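Local structure of type II restriction enzyme AgeI (Thalassobius gelatinovorus, 5DWA) at residues L191-T196 against A236-N241; L242-S247 against R255-S260; Y31-V36 against Y75-I80; V98-R103 against S260-Q265; M144-G149 against F159-G164. The protein cuts double-stranded DNA at the sequence 5'-ACCGGT-3', cleaving after the first A, as a type II restriction endonuclease of the PD-(D/E)XK class. One frame throughout, in Å; residues are numbered along the deposited sequence. Where two conformers were deposited one is given.

Contact 1: residues L191-T196 against A236-N241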
# COMPACT_ATOMS: atom_id res chain seq x y z
N LEU A 191 -0.58 -15.21 -19.48
CA LEU A 191 0.37 -14.11 -19.50
C LEU A 191 0.11 -13.21 -18.30
O LEU A 191 -1.05 -12.91 -17.98
CB LEU A 191 0.28 -13.31 -20.80
CG LEU A 191 0.78 -14.00 -22.07
CD1 LEU A 191 0.59 -13.09 -23.26
CD2 LEU A 191 2.23 -14.38 -21.90
N SER A 192 1.17 -12.80 -17.62
CA SER A 192 1.05 -11.88 -16.49
C SER A 192 2.06 -10.76 -16.65
O SER A 192 3.24 -10.92 -16.32
CB SER A 192 1.25 -12.62 -15.17
OG SER A 192 1.14 -11.73 -14.07
N VAL A 193 1.61 -9.63 -17.18
CA VAL A 193 2.51 -8.55 -17.56
C VAL A 193 2.48 -7.45 -16.51
O VAL A 193 1.42 -7.09 -16.01
CB VAL A 193 2.11 -7.99 -18.94
CG1 VAL A 193 3.00 -6.83 -19.34
CG2 VAL A 193 2.18 -9.10 -20.00
N LEU A 194 3.66 -6.95 -16.15
CA LEU A 194 3.77 -5.74 -15.35
C LEU A 194 3.96 -4.54 -16.27
O LEU A 194 4.98 -4.44 -16.95
CB LEU A 194 4.95 -5.86 -14.37
CG LEU A 194 5.16 -4.66 -13.44
CD1 LEU A 194 3.97 -4.49 -12.52
CD2 LEU A 194 6.45 -4.84 -12.63
N SER A 195 2.98 -3.65 -16.30
CA SER A 195 3.07 -2.43 -17.08
C SER A 195 3.16 -1.27 -16.11
O SER A 195 2.35 -1.18 -15.19
CB SER A 195 1.86 -2.26 -18.01
OG SER A 195 1.79 -3.36 -18.91
N THR A 196 4.15 -0.40 -16.28
CA THR A 196 4.35 0.63 -15.29
C THR A 196 4.87 1.91 -15.90
O THR A 196 5.54 1.90 -16.92
CB THR A 196 5.32 0.12 -14.19
OG1 THR A 196 5.39 1.09 -13.14
CG2 THR A 196 6.73 -0.18 -14.76
N ALA A 236 6.71 -10.50 -18.22
CA ALA A 236 7.51 -9.42 -18.79
C ALA A 236 7.11 -8.13 -18.11
O ALA A 236 6.04 -8.04 -17.52
CB ALA A 236 7.29 -9.31 -20.28
N CYS A 237 8.00 -7.14 -18.17
CA CYS A 237 7.72 -5.83 -17.62
C CYS A 237 7.95 -4.78 -18.69
O CYS A 237 8.97 -4.80 -19.40
CB CYS A 237 8.61 -5.56 -16.40
SG CYS A 237 8.52 -3.86 -15.73
N PHE A 238 6.99 -3.87 -18.81
CA PHE A 238 7.09 -2.77 -19.76
C PHE A 238 7.02 -1.48 -18.99
O PHE A 238 6.05 -1.23 -18.29
CB PHE A 238 5.98 -2.86 -20.80
CG PHE A 238 6.10 -4.07 -21.67
CD1 PHE A 238 5.58 -5.28 -21.25
CD2 PHE A 238 6.77 -4.01 -22.88
CE1 PHE A 238 5.70 -6.41 -22.04
CE2 PHE A 238 6.91 -5.14 -23.66
CZ PHE A 238 6.37 -6.34 -23.24
N SER A 239 8.08 -0.68 -19.08
CA SER A 239 8.12 0.61 -18.41
C SER A 239 8.04 1.73 -19.43
O SER A 239 8.62 1.63 -20.51
CB SER A 239 9.40 0.75 -17.58
OG SER A 239 9.50 2.07 -17.08
N TYR A 240 7.34 2.79 -19.06
CA TYR A 240 7.22 3.95 -19.93
C TYR A 240 7.93 5.14 -19.31
O TYR A 240 7.64 6.29 -19.64
CB TYR A 240 5.74 4.25 -20.21
CG TYR A 240 5.08 3.06 -20.85
CD1 TYR A 240 4.33 2.15 -20.09
CD2 TYR A 240 5.25 2.80 -22.21
CE1 TYR A 240 3.74 1.04 -20.68
CE2 TYR A 240 4.66 1.68 -22.80
CZ TYR A 240 3.91 0.81 -22.03
OH TYR A 240 3.34 -0.30 -22.61
N ASN A 241 8.85 4.84 -18.41
CA ASN A 241 9.82 5.84 -17.97
C ASN A 241 11.06 5.66 -18.82
O ASN A 241 11.74 4.65 -18.70
CB ASN A 241 10.14 5.67 -16.49
CG ASN A 241 10.98 6.81 -15.93
OD1 ASN A 241 11.72 7.46 -16.66
ND2 ASN A 241 10.85 7.06 -14.63
O HOH W 1 2.04 -2.28 -21.39
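Strands 191-196 and 236-239 are parallel neighbours in the central mixed sheet, and V193 meets F238 on one of its faces while L194 meets C237 on the other. The backbones are joined by a ladder. L194 N donates to A236 O, and F238 N donates to L194 O at 2.8 Å. T196 N then donates to F238 O, and Y240 N closes the ladder on T196 O at 2.9 Å. The strand axes lie 4.7 Å apart and 16° from parallel. Helix 223-230 makes the connection, so this is a beta-alpha-beta unit of the PD-(D/E)XK nuclease fold. V193 CG1 approaches the F238 ring at its edge, 3.6 Å from CD1. It gets there because CG1 is anti to the backbone N (chi1 178°). On the opposite face, L194 CD2 packs 3.9 Å from C237 SG. T196 CG2 lies 4.0 Å from S239 CB on this same face, while T196 OG1 is bonded to K168 O. A water links S195 OG and Y240 OH, 2.7 Å from each, lying in the plane of the tyrosine ring at its edge. Y240 OH also bonds Y104 OH. S239 OG also bonds T244 OG1 and accepts from N241 N in an ST turn.

Contact 2: residues L242-S247 against R255-S260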
# COMPACT_ATOMS: atom_id res chain seq x y z
N LEU A 242 11.37 6.64 -19.67
CA LEU A 242 12.54 6.53 -20.54
C LEU A 242 13.86 6.38 -19.76
O LEU A 242 14.86 5.97 -20.34
CB LEU A 242 12.62 7.73 -21.48
CG LEU A 242 11.41 7.94 -22.39
CD1 LEU A 242 11.64 9.11 -23.35
CD2 LEU A 242 11.10 6.65 -23.15
N ARG A 243 13.85 6.70 -18.47
CA ARG A 243 15.04 6.53 -17.62
C ARG A 243 15.21 5.13 -17.04
O ARG A 243 16.27 4.81 -16.50
CB ARG A 243 15.03 7.54 -16.47
CG ARG A 243 15.16 8.97 -16.94
CD ARG A 243 15.43 9.91 -15.78
NE ARG A 243 15.18 11.27 -16.21
CZ ARG A 243 13.96 11.80 -16.31
NH1 ARG A 243 12.89 11.07 -15.99
NH2 ARG A 243 13.80 13.04 -16.74
N THR A 244 14.17 4.30 -17.13
CA THR A 244 14.27 2.93 -16.68
C THR A 244 15.34 2.22 -17.49
O THR A 244 15.38 2.34 -18.71
CB THR A 244 12.93 2.17 -16.83
OG1 THR A 244 11.89 2.85 -16.12
CG2 THR A 244 13.06 0.74 -16.32
N SER A 245 16.23 1.50 -16.80
CA SER A 245 17.23 0.71 -17.51
C SER A 245 16.62 -0.60 -17.96
O SER A 245 16.07 -1.34 -17.15
CB SER A 245 18.45 0.45 -16.62
OG SER A 245 19.10 1.66 -16.29
N PRO A 246 16.71 -0.89 -19.26
CA PRO A 246 16.20 -2.18 -19.74
C PRO A 246 17.06 -3.33 -19.26
O PRO A 246 18.21 -3.14 -18.85
CB PRO A 246 16.27 -2.04 -21.27
CG PRO A 246 17.29 -0.98 -21.51
CD PRO A 246 17.16 -0.02 -20.36
N SER A 247 16.49 -4.52 -19.30
CA SER A 247 17.24 -5.73 -18.99
C SER A 247 18.36 -5.94 -20.00
O SER A 247 18.24 -5.54 -21.16
CB SER A 247 16.31 -6.94 -18.99
OG SER A 247 15.38 -6.86 -17.93
N ARG A 255 13.10 -13.52 -17.81
CA ARG A 255 12.08 -12.48 -17.90
C ARG A 255 12.76 -11.12 -18.00
O ARG A 255 13.78 -10.89 -17.36
CB ARG A 255 11.16 -12.52 -16.68
CG ARG A 255 10.57 -13.90 -16.39
CD ARG A 255 9.74 -14.39 -17.56
NE ARG A 255 9.13 -15.68 -17.26
CZ ARG A 255 8.28 -16.31 -18.07
NH1 ARG A 255 7.93 -15.77 -19.23
NH2 ARG A 255 7.78 -17.49 -17.71
N HIS A 256 12.16 -10.22 -18.77
CA HIS A 256 12.82 -8.97 -19.11
C HIS A 256 12.02 -7.73 -18.76
O HIS A 256 10.80 -7.76 -18.71
CB HIS A 256 13.16 -8.96 -20.59
CG HIS A 256 14.23 -9.93 -20.97
ND1 HIS A 256 14.02 -11.29 -21.00
CD2 HIS A 256 15.52 -9.74 -21.33
CE1 HIS A 256 15.14 -11.90 -21.37
NE2 HIS A 256 16.07 -10.98 -21.57
N ILE A 257 12.75 -6.64 -18.51
CA ILE A 257 12.20 -5.30 -18.44
C ILE A 257 12.45 -4.60 -19.78
O ILE A 257 13.60 -4.50 -20.23
CB ILE A 257 12.83 -4.48 -17.30
CG1 ILE A 257 12.43 -5.05 -15.94
CG2 ILE A 257 12.43 -3.02 -17.38
CD1 ILE A 257 13.39 -4.70 -14.81
N TYR A 258 11.37 -4.16 -20.41
CA TYR A 258 11.41 -3.40 -21.66
C TYR A 258 11.03 -1.95 -21.40
O TYR A 258 10.25 -1.66 -20.50
CB TYR A 258 10.48 -4.01 -22.71
CG TYR A 258 10.81 -5.45 -23.04
CD1 TYR A 258 11.84 -5.76 -23.92
CD2 TYR A 258 10.10 -6.49 -22.46
CE1 TYR A 258 12.15 -7.08 -24.22
CE2 TYR A 258 10.40 -7.81 -22.75
CZ TYR A 258 11.43 -8.09 -23.63
OH TYR A 258 11.73 -9.41 -23.91
N VAL A 259 11.57 -1.04 -22.21
CA VAL A 259 11.38 0.39 -21.99
C VAL A 259 11.01 1.07 -23.30
O VAL A 259 11.65 0.84 -24.32
CB VAL A 259 12.66 1.05 -21.41
CG1 VAL A 259 12.44 2.53 -21.15
CG2 VAL A 259 13.11 0.35 -20.13
N SER A 260 9.97 1.91 -23.28
CA SER A 260 9.57 2.61 -24.49
C SER A 260 8.80 3.87 -24.19
O SER A 260 8.41 4.12 -23.05
CB SER A 260 8.71 1.70 -25.38
OG SER A 260 7.37 1.61 -24.90
O HOH W 2 15.30 -5.74 -22.64
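S247 holds I257 with two backbone-directed hydrogen bonds. S247 N donates to I257 O at 3.0 Å, in the carbonyl plane and on a lone pair. I257 N donates to S247 OG at 2.7 Å, with a nearly straight N-H...O angle of 173°. The hydroxyl is placed there with OG anti to the carbonyl carbon (chi1 -66°), and it also bonds E229 of helix 223-230. A water donates to I257 O at 3.2 Å and, weakly, to S247 O.

The van der Waals contacts centre on V259. Its CG2 methyl lies 3.3 Å from T244 O and 3.8 Å from T244 CB, and P246 CD packs on the same methyl, the two side chains crossing at about a right angle. CG1 of V259 rests near L242 CA. T244 CG2 meets I257 CG2 at 4.0 Å, while T244 OG1 turns to D198 and S239. At one end L242 CD2 touches S260 O at 3.7 Å. At the other, S247 CB packs against H256 CD2, whose ring bonds A249 O through NE2.

The loop 242-247 thus runs roughly antiparallel along strand 257-259, the last strand of the sheet within this chain. Polar bonding is concentrated at S247, where a side chain and a backbone N satisfy both backbone polar groups of I257; methyl packing does the rest.

Contact 3: residues Y31-V36 against Y75-I80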
# COMPACT_ATOMS: atom_id res chain seq x y z
N TYR A 31 -6.26 21.47 -22.36
CA TYR A 31 -7.13 20.31 -22.52
C TYR A 31 -7.52 19.72 -21.17
O TYR A 31 -8.68 19.39 -20.93
CB TYR A 31 -6.44 19.24 -23.38
CG TYR A 31 -7.24 17.97 -23.52
CD1 TYR A 31 -8.44 17.96 -24.22
CD2 TYR A 31 -6.80 16.77 -22.97
CE1 TYR A 31 -9.19 16.79 -24.36
CE2 TYR A 31 -7.53 15.60 -23.11
CZ TYR A 31 -8.72 15.62 -23.80
OH TYR A 31 -9.45 14.47 -23.94
N PHE A 32 -6.55 19.63 -20.28
CA PHE A 32 -6.71 18.88 -19.03
C PHE A 32 -7.39 19.67 -17.91
O PHE A 32 -8.27 19.15 -17.24
CB PHE A 32 -5.33 18.38 -18.58
CG PHE A 32 -5.34 17.57 -17.30
CD1 PHE A 32 -6.24 16.53 -17.11
CD2 PHE A 32 -4.40 17.83 -16.31
CE1 PHE A 32 -6.22 15.78 -15.94
CE2 PHE A 32 -4.37 17.09 -15.15
CZ PHE A 32 -5.27 16.07 -14.95
N VAL A 33 -6.99 20.92 -17.71
CA VAL A 33 -7.54 21.72 -16.61
C VAL A 33 -9.08 21.72 -16.58
O VAL A 33 -9.66 21.46 -15.53
CB VAL A 33 -7.02 23.17 -16.65
CG1 VAL A 33 -7.83 24.05 -15.70
CG2 VAL A 33 -5.54 23.22 -16.28
N PRO A 34 -9.74 21.97 -17.73
CA PRO A 34 -11.21 22.00 -17.64
C PRO A 34 -11.84 20.64 -17.34
O PRO A 34 -13.03 20.59 -17.05
CB PRO A 34 -11.63 22.48 -19.04
CG PRO A 34 -10.43 23.10 -19.64
CD PRO A 34 -9.27 22.32 -19.08
N LEU A 35 -11.05 19.57 -17.40
CA LEU A 35 -11.58 18.23 -17.16
C LEU A 35 -11.50 17.84 -15.68
O LEU A 35 -12.21 16.94 -15.24
CB LEU A 35 -10.82 17.20 -17.99
CG LEU A 35 -10.79 17.40 -19.50
CD1 LEU A 35 -10.03 16.25 -20.17
CD2 LEU A 35 -12.20 17.51 -20.06
N VAL A 36 -10.62 18.51 -14.94
CA VAL A 36 -10.29 18.11 -13.57
C VAL A 36 -11.52 18.16 -12.66
O VAL A 36 -11.73 17.28 -11.83
CB VAL A 36 -9.17 18.99 -12.99
CG1 VAL A 36 -8.94 18.69 -11.50
CG2 VAL A 36 -7.88 18.78 -13.77
N TYR A 75 -3.25 18.52 -11.62
CA TYR A 75 -4.37 17.97 -10.88
C TYR A 75 -4.37 18.44 -9.43
O TYR A 75 -5.38 18.91 -8.91
CB TYR A 75 -4.35 16.44 -10.96
CG TYR A 75 -5.59 15.77 -10.41
CD1 TYR A 75 -6.64 15.45 -11.26
CD2 TYR A 75 -5.71 15.46 -9.06
CE1 TYR A 75 -7.79 14.85 -10.78
CE2 TYR A 75 -6.85 14.85 -8.57
CZ TYR A 75 -7.89 14.54 -9.44
OH TYR A 75 -9.04 13.94 -8.99
N ILE A 76 -3.22 18.32 -8.77
CA ILE A 76 -3.07 18.77 -7.39
C ILE A 76 -3.39 20.27 -7.22
O ILE A 76 -4.00 20.66 -6.22
CB ILE A 76 -1.64 18.47 -6.87
CG1 ILE A 76 -1.42 16.96 -6.78
CG2 ILE A 76 -1.40 19.14 -5.52
CD1 ILE A 76 -2.41 16.25 -5.89
N ARG A 77 -3.01 21.09 -8.19
CA ARG A 77 -3.27 22.53 -8.13
C ARG A 77 -4.73 22.85 -8.35
O ARG A 77 -5.30 23.73 -7.69
CB ARG A 77 -2.43 23.27 -9.18
CG ARG A 77 -2.66 24.79 -9.17
CD ARG A 77 -1.92 25.50 -10.29
NE ARG A 77 -2.56 25.32 -11.59
CZ ARG A 77 -1.91 24.89 -12.67
NH1 ARG A 77 -0.62 24.60 -12.60
NH2 ARG A 77 -2.56 24.75 -13.82
N GLU A 78 -5.35 22.14 -9.28
CA GLU A 78 -6.66 22.53 -9.78
C GLU A 78 -7.86 21.85 -9.12
O GLU A 78 -8.97 22.38 -9.17
CB GLU A 78 -6.73 22.28 -11.28
CG GLU A 78 -5.73 23.11 -12.07
CD GLU A 78 -6.14 24.57 -12.14
OE1 GLU A 78 -7.34 24.86 -11.97
OE2 GLU A 78 -5.26 25.43 -12.36
N LYS A 79 -7.66 20.69 -8.49
CA LYS A 79 -8.80 19.95 -7.95
C LYS A 79 -9.53 20.73 -6.85
O LYS A 79 -8.92 21.17 -5.88
CB LYS A 79 -8.33 18.59 -7.42
CG LYS A 79 -9.47 17.64 -7.11
CD LYS A 79 -10.16 17.17 -8.38
CE LYS A 79 -11.26 16.15 -8.12
NZ LYS A 79 -11.70 15.51 -9.40
N ILE A 80 -10.84 20.88 -7.00
CA ILE A 80 -11.64 21.64 -6.05
C ILE A 80 -12.58 20.74 -5.24
O ILE A 80 -13.13 19.77 -5.76
CB ILE A 80 -12.48 22.72 -6.77
CG1 ILE A 80 -11.56 23.66 -7.56
CG2 ILE A 80 -13.32 23.53 -5.79
CD1 ILE A 80 -10.51 24.34 -6.71
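V36 of helix 22-36 meets K79, the first residue after helix 63-78. K79 NZ donates to V36 O at 3.0 Å, nearly in line with the C=O bond. The lysine chain bends at chi2 (70°), which brings CD to 3.7 Å from V36 CG1 and carries the amine on to the carbonyl. NZ also makes a weak bond to Y75 OH, which bonds S87. F32 CZ meets the edge of the Y75 ring in its plane, 4.0 Å from CD1. V36 CG1 touches the same CD1, while V36 CG2 sits over the centre of the F32 ring. The bend of E78 at chi2 (-73°) brings OE1 to 3.8 Å from V33 CG1. E78 OE2 is gripped side-on by R77 NE and NH2, with NE at 2.8 Å. With an alanine in place of E78, the R77 guanidinium would probably lose its mate and be set free to turn. Y75 and K79 each pack against a phosphate of the bound DNA, which the lysine charge would probably favour.

Contact 4: residues V98-R103 against S260-Q265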
# COMPACT_ATOMS: atom_id res chain seq x y z
N VAL A 98 -7.16 3.07 -17.84
CA VAL A 98 -7.90 3.71 -18.94
C VAL A 98 -6.97 4.04 -20.10
O VAL A 98 -7.28 3.76 -21.25
CB VAL A 98 -8.60 5.01 -18.47
CG1 VAL A 98 -9.12 5.81 -19.68
CG2 VAL A 98 -9.75 4.68 -17.54
N ALA A 99 -5.82 4.63 -19.79
CA ALA A 99 -4.87 5.03 -20.81
C ALA A 99 -4.28 3.83 -21.56
O ALA A 99 -4.12 3.89 -22.78
CB ALA A 99 -3.76 5.88 -20.19
N LEU A 100 -3.95 2.75 -20.85
CA LEU A 100 -3.41 1.56 -21.50
C LEU A 100 -4.40 0.99 -22.52
O LEU A 100 -4.02 0.65 -23.64
CB LEU A 100 -3.07 0.48 -20.47
CG LEU A 100 -1.78 0.70 -19.69
CD1 LEU A 100 -1.72 -0.32 -18.55
CD2 LEU A 100 -0.58 0.57 -20.61
N VAL A 101 -5.67 0.90 -22.13
CA VAL A 101 -6.71 0.35 -22.99
C VAL A 101 -6.94 1.26 -24.20
O VAL A 101 -7.00 0.78 -25.34
CB VAL A 101 -8.03 0.18 -22.22
CG1 VAL A 101 -9.17 -0.20 -23.17
CG2 VAL A 101 -7.87 -0.87 -21.13
N GLU A 102 -7.02 2.56 -23.95
CA GLU A 102 -7.25 3.54 -25.01
C GLU A 102 -6.12 3.53 -26.04
O GLU A 102 -6.36 3.58 -27.26
CB GLU A 102 -7.41 4.94 -24.42
CG GLU A 102 -7.68 6.04 -25.45
CD GLU A 102 -9.10 6.00 -25.98
OE1 GLU A 102 -10.04 5.78 -25.18
OE2 GLU A 102 -9.28 6.18 -27.20
N ARG A 103 -4.88 3.45 -25.56
CA ARG A 103 -3.73 3.54 -26.45
C ARG A 103 -3.51 2.26 -27.24
O ARG A 103 -3.19 2.31 -28.43
CB ARG A 103 -2.46 3.88 -25.66
CG ARG A 103 -1.20 4.03 -26.51
CD ARG A 103 -0.35 2.76 -26.46
NE ARG A 103 0.90 2.88 -27.21
CZ ARG A 103 1.08 2.43 -28.45
NH1 ARG A 103 0.07 1.85 -29.10
NH2 ARG A 103 2.25 2.57 -29.05
N SER A 260 9.97 1.91 -23.28
CA SER A 260 9.57 2.61 -24.49
C SER A 260 8.80 3.87 -24.19
O SER A 260 8.41 4.12 -23.05
CB SER A 260 8.71 1.70 -25.38
OG SER A 260 7.37 1.61 -24.90
N GLY A 261 8.60 4.68 -25.24
CA GLY A 261 7.66 5.78 -25.18
C GLY A 261 6.25 5.21 -25.18
O GLY A 261 6.06 4.00 -25.33
N PHE A 262 5.26 6.07 -25.01
CA PHE A 262 3.89 5.59 -24.85
C PHE A 262 3.08 5.74 -26.13
O PHE A 262 2.42 4.80 -26.57
CB PHE A 262 3.21 6.32 -23.70
CG PHE A 262 1.88 5.75 -23.31
CD1 PHE A 262 1.81 4.57 -22.59
CD2 PHE A 262 0.70 6.40 -23.64
CE1 PHE A 262 0.58 4.04 -22.22
CE2 PHE A 262 -0.53 5.88 -23.28
CZ PHE A 262 -0.58 4.69 -22.56
N SER A 263 3.12 6.92 -26.73
CA SER A 263 2.39 7.17 -27.96
C SER A 263 3.04 6.44 -29.13
O SER A 263 4.24 6.15 -29.12
CB SER A 263 2.33 8.67 -28.25
OG SER A 263 3.62 9.16 -28.54
N GLY A 264 2.23 6.14 -30.15
CA GLY A 264 2.71 5.45 -31.33
C GLY A 264 1.72 4.43 -31.84
O GLY A 264 0.55 4.44 -31.45
N GLN A 265 2.18 3.54 -32.72
CA GLN A 265 1.38 2.41 -33.20
C GLN A 265 1.89 1.12 -32.57
O GLN A 265 1.67 0.88 -31.38
CB GLN A 265 1.43 2.32 -34.72
CG GLN A 265 0.61 3.39 -35.43
CD GLN A 265 -0.87 3.23 -35.19
OE1 GLN A 265 -1.48 2.25 -35.63
NE2 GLN A 265 -1.47 4.19 -34.50
O HOH W 3 4.76 2.91 -27.66
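F262 and R103 carry this contact between helix 84-109 and the loop that follows strand 257-259. First along the loop, G261 O takes a bond from a water 2.9 Å away that accepts from R103 NH2. F262 is next and uses both its ring and its carbonyl. Its ring turns an edge to the helix, with CZ 3.6 Å from A99 O and CE1 4.0 Å from L100 CD2. R103 CG covers one ring face in a CH-pi contact, 4.2 Å from the centroid. The arginine then bends at chi2 (-100°) and slides past the ring, its guanidinium 82° from the ring plane. R103 NE donates to F262 O, nearly in line with its C=O, the oxygen tilted out of the guanidinium plane. The R103 NE to F262 O distance, 2.5 Å, is doubtfully short, and R103 has two conformers. A serine at F262 would probably open a gap beside A99 and L100 and leave the aliphatic part of R103 without the ring it lies on. S263 turns its hydroxyl to T55 O. G264 O sits over one guanidinium face. Its backbone angles would jam a side chain against the preceding carbonyl. Q265 O ends the walk, gripped end-on by R103 NH1 and NH2, each at 2.9 Å. F51 and Y240 also meet the F262 ring, which sits between helix 84-109, helix 43-57 and the turn after strand 236-239.

Contact 5: residues M144-G149 against F159-G164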
# COMPACT_ATOMS: atom_id res chain seq x y z
N MET A 144 -7.57 -7.21 -18.27
CA MET A 144 -7.49 -8.54 -18.83
C MET A 144 -7.09 -8.46 -20.30
O MET A 144 -7.32 -7.45 -20.97
CB MET A 144 -8.80 -9.32 -18.63
CG MET A 144 -9.91 -9.06 -19.60
SD MET A 144 -11.24 -10.28 -19.39
CE MET A 144 -12.61 -9.27 -19.91
N ILE A 145 -6.42 -9.52 -20.77
CA ILE A 145 -6.01 -9.63 -22.16
C ILE A 145 -6.78 -10.79 -22.77
O ILE A 145 -6.82 -11.87 -22.18
CB ILE A 145 -4.50 -9.88 -22.32
CG1 ILE A 145 -3.68 -8.93 -21.45
CG2 ILE A 145 -4.09 -9.78 -23.79
CD1 ILE A 145 -2.21 -9.35 -21.33
N GLU A 146 -7.39 -10.54 -23.93
CA GLU A 146 -8.16 -11.56 -24.64
C GLU A 146 -7.70 -11.68 -26.08
O GLU A 146 -7.18 -10.73 -26.66
CB GLU A 146 -9.65 -11.22 -24.61
CG GLU A 146 -10.29 -11.30 -23.24
CD GLU A 146 -11.73 -10.84 -23.26
OE1 GLU A 146 -11.99 -9.68 -23.65
OE2 GLU A 146 -12.62 -11.65 -22.91
N LYS A 147 -7.93 -12.85 -26.66
CA LYS A 147 -7.56 -13.13 -28.04
C LYS A 147 -8.74 -13.77 -28.74
O LYS A 147 -9.30 -14.74 -28.25
CB LYS A 147 -6.34 -14.05 -28.09
CG LYS A 147 -6.05 -14.66 -29.45
CD LYS A 147 -5.28 -13.70 -30.35
CE LYS A 147 -4.85 -14.39 -31.64
NZ LYS A 147 -3.90 -13.54 -32.40
N GLN A 148 -9.14 -13.22 -29.88
CA GLN A 148 -10.25 -13.80 -30.63
C GLN A 148 -9.82 -15.15 -31.21
O GLN A 148 -8.80 -15.25 -31.88
CB GLN A 148 -10.70 -12.86 -31.74
CG GLN A 148 -11.99 -13.30 -32.41
CD GLN A 148 -12.55 -12.23 -33.31
OE1 GLN A 148 -11.82 -11.60 -34.07
NE2 GLN A 148 -13.86 -12.00 -33.21
N GLY A 149 -10.60 -16.18 -30.91
CA GLY A 149 -10.27 -17.53 -31.36
C GLY A 149 -9.19 -18.21 -30.53
O GLY A 149 -8.73 -19.30 -30.87
N PHE A 159 -13.84 -13.99 -28.05
CA PHE A 159 -12.64 -13.55 -27.33
C PHE A 159 -12.45 -14.37 -26.06
O PHE A 159 -13.29 -14.30 -25.16
CB PHE A 159 -12.72 -12.06 -26.99
CG PHE A 159 -12.53 -11.16 -28.17
CD1 PHE A 159 -11.28 -10.64 -28.47
CD2 PHE A 159 -13.60 -10.82 -28.99
CE1 PHE A 159 -11.10 -9.80 -29.55
CE2 PHE A 159 -13.43 -9.98 -30.07
CZ PHE A 159 -12.17 -9.46 -30.35
N GLY A 160 -11.36 -15.12 -25.98
CA GLY A 160 -11.03 -15.89 -24.79
C GLY A 160 -9.88 -15.24 -24.03
O GLY A 160 -9.03 -14.58 -24.63
N VAL A 161 -9.85 -15.44 -22.72
CA VAL A 161 -8.83 -14.81 -21.88
C VAL A 161 -7.49 -15.51 -22.00
O VAL A 161 -7.41 -16.75 -21.95
CB VAL A 161 -9.25 -14.80 -20.39
CG1 VAL A 161 -8.31 -13.89 -19.59
CG2 VAL A 161 -10.67 -14.32 -20.25
N VAL A 162 -6.42 -14.73 -22.14
CA VAL A 162 -5.08 -15.28 -22.31
C VAL A 162 -4.11 -14.76 -21.26
O VAL A 162 -2.97 -15.22 -21.17
CB VAL A 162 -4.51 -14.96 -23.70
CG1 VAL A 162 -5.29 -15.68 -24.79
CG2 VAL A 162 -4.53 -13.46 -23.94
N GLY A 163 -4.55 -13.77 -20.49
CA GLY A 163 -3.72 -13.26 -19.41
C GLY A 163 -4.20 -11.94 -18.86
O GLY A 163 -5.34 -11.54 -19.05
N GLY A 164 -3.31 -11.26 -18.14
CA GLY A 164 -3.69 -9.99 -17.56
C GLY A 164 -2.50 -9.10 -17.33
O GLY A 164 -1.34 -9.53 -17.39
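A beta hairpin of strands 143-148 and 159-168 forms this contact, with a classic beta bulge where V162 and G163 both face I145. I145 N donates to G163 O, and V162 N returns a nearly straight bond to I145 O at 2.9 Å. G163 N reaches the same oxygen only weakly, at 3.4 Å. Beyond the bulge, K147 and G160 form a regular antiparallel hydrogen-bonded pair, with K147 N to G160 O at 2.9 Å. A side chain on G163 would be jammed against the carbonyl before it at the bulge angles.

I145 and V162 cross at about a right angle, CG2 to CG2 at 3.7 Å. V162 CG1 packs on K147 CB, and K147 NZ runs on to H111 O. The face bearing E146, Q148 and F159 is different. Q148 CB lies over one face of the F159 ring, 3.9 Å from its centroid. The Q148 amide is stacked on the ring, the planes 23° apart, and NE2 bonds E157 O. The glutamine chain reaches over the ring because CG is anti to the backbone N (chi1 -171°) and the rest is extended. E146 CB lies 4.0 Å from F159 CB; non-hydrogen-bonded pairs join E146 to V161 and Q148 to F159.

E146 makes salt bridges to R129 and R114, and R114 also forms a cation-pi contact with F159. The buried carboxylate is probably held ionised by two arginines.

In the fold
Contacts 1, 2 and 5 all reach the mixed sheet. Contact 1 is its buried middle, contact 2 lies at the surface beside the last strand, and contact 5 is the partly buried hairpin toward the other end. L191 bonds the backbones of V162 and G164, tying contact 1 to contact 5, while C237 O and Y258 N tie it to contact 2. Contact 4 shares S260 with contact 2 and fastens helix 84-109 beside Y240. Contact 3, in the helical region near the DNA, touches none of the others; its nearest atoms are about 9 Å from contact 4. Backbone ladders dominate in contacts 1 and 5; contact 2 relies on one backbone bond and a serine hydroxyl. Side-chain-to-carbonyl bonds from K79 and R103 serve the helices.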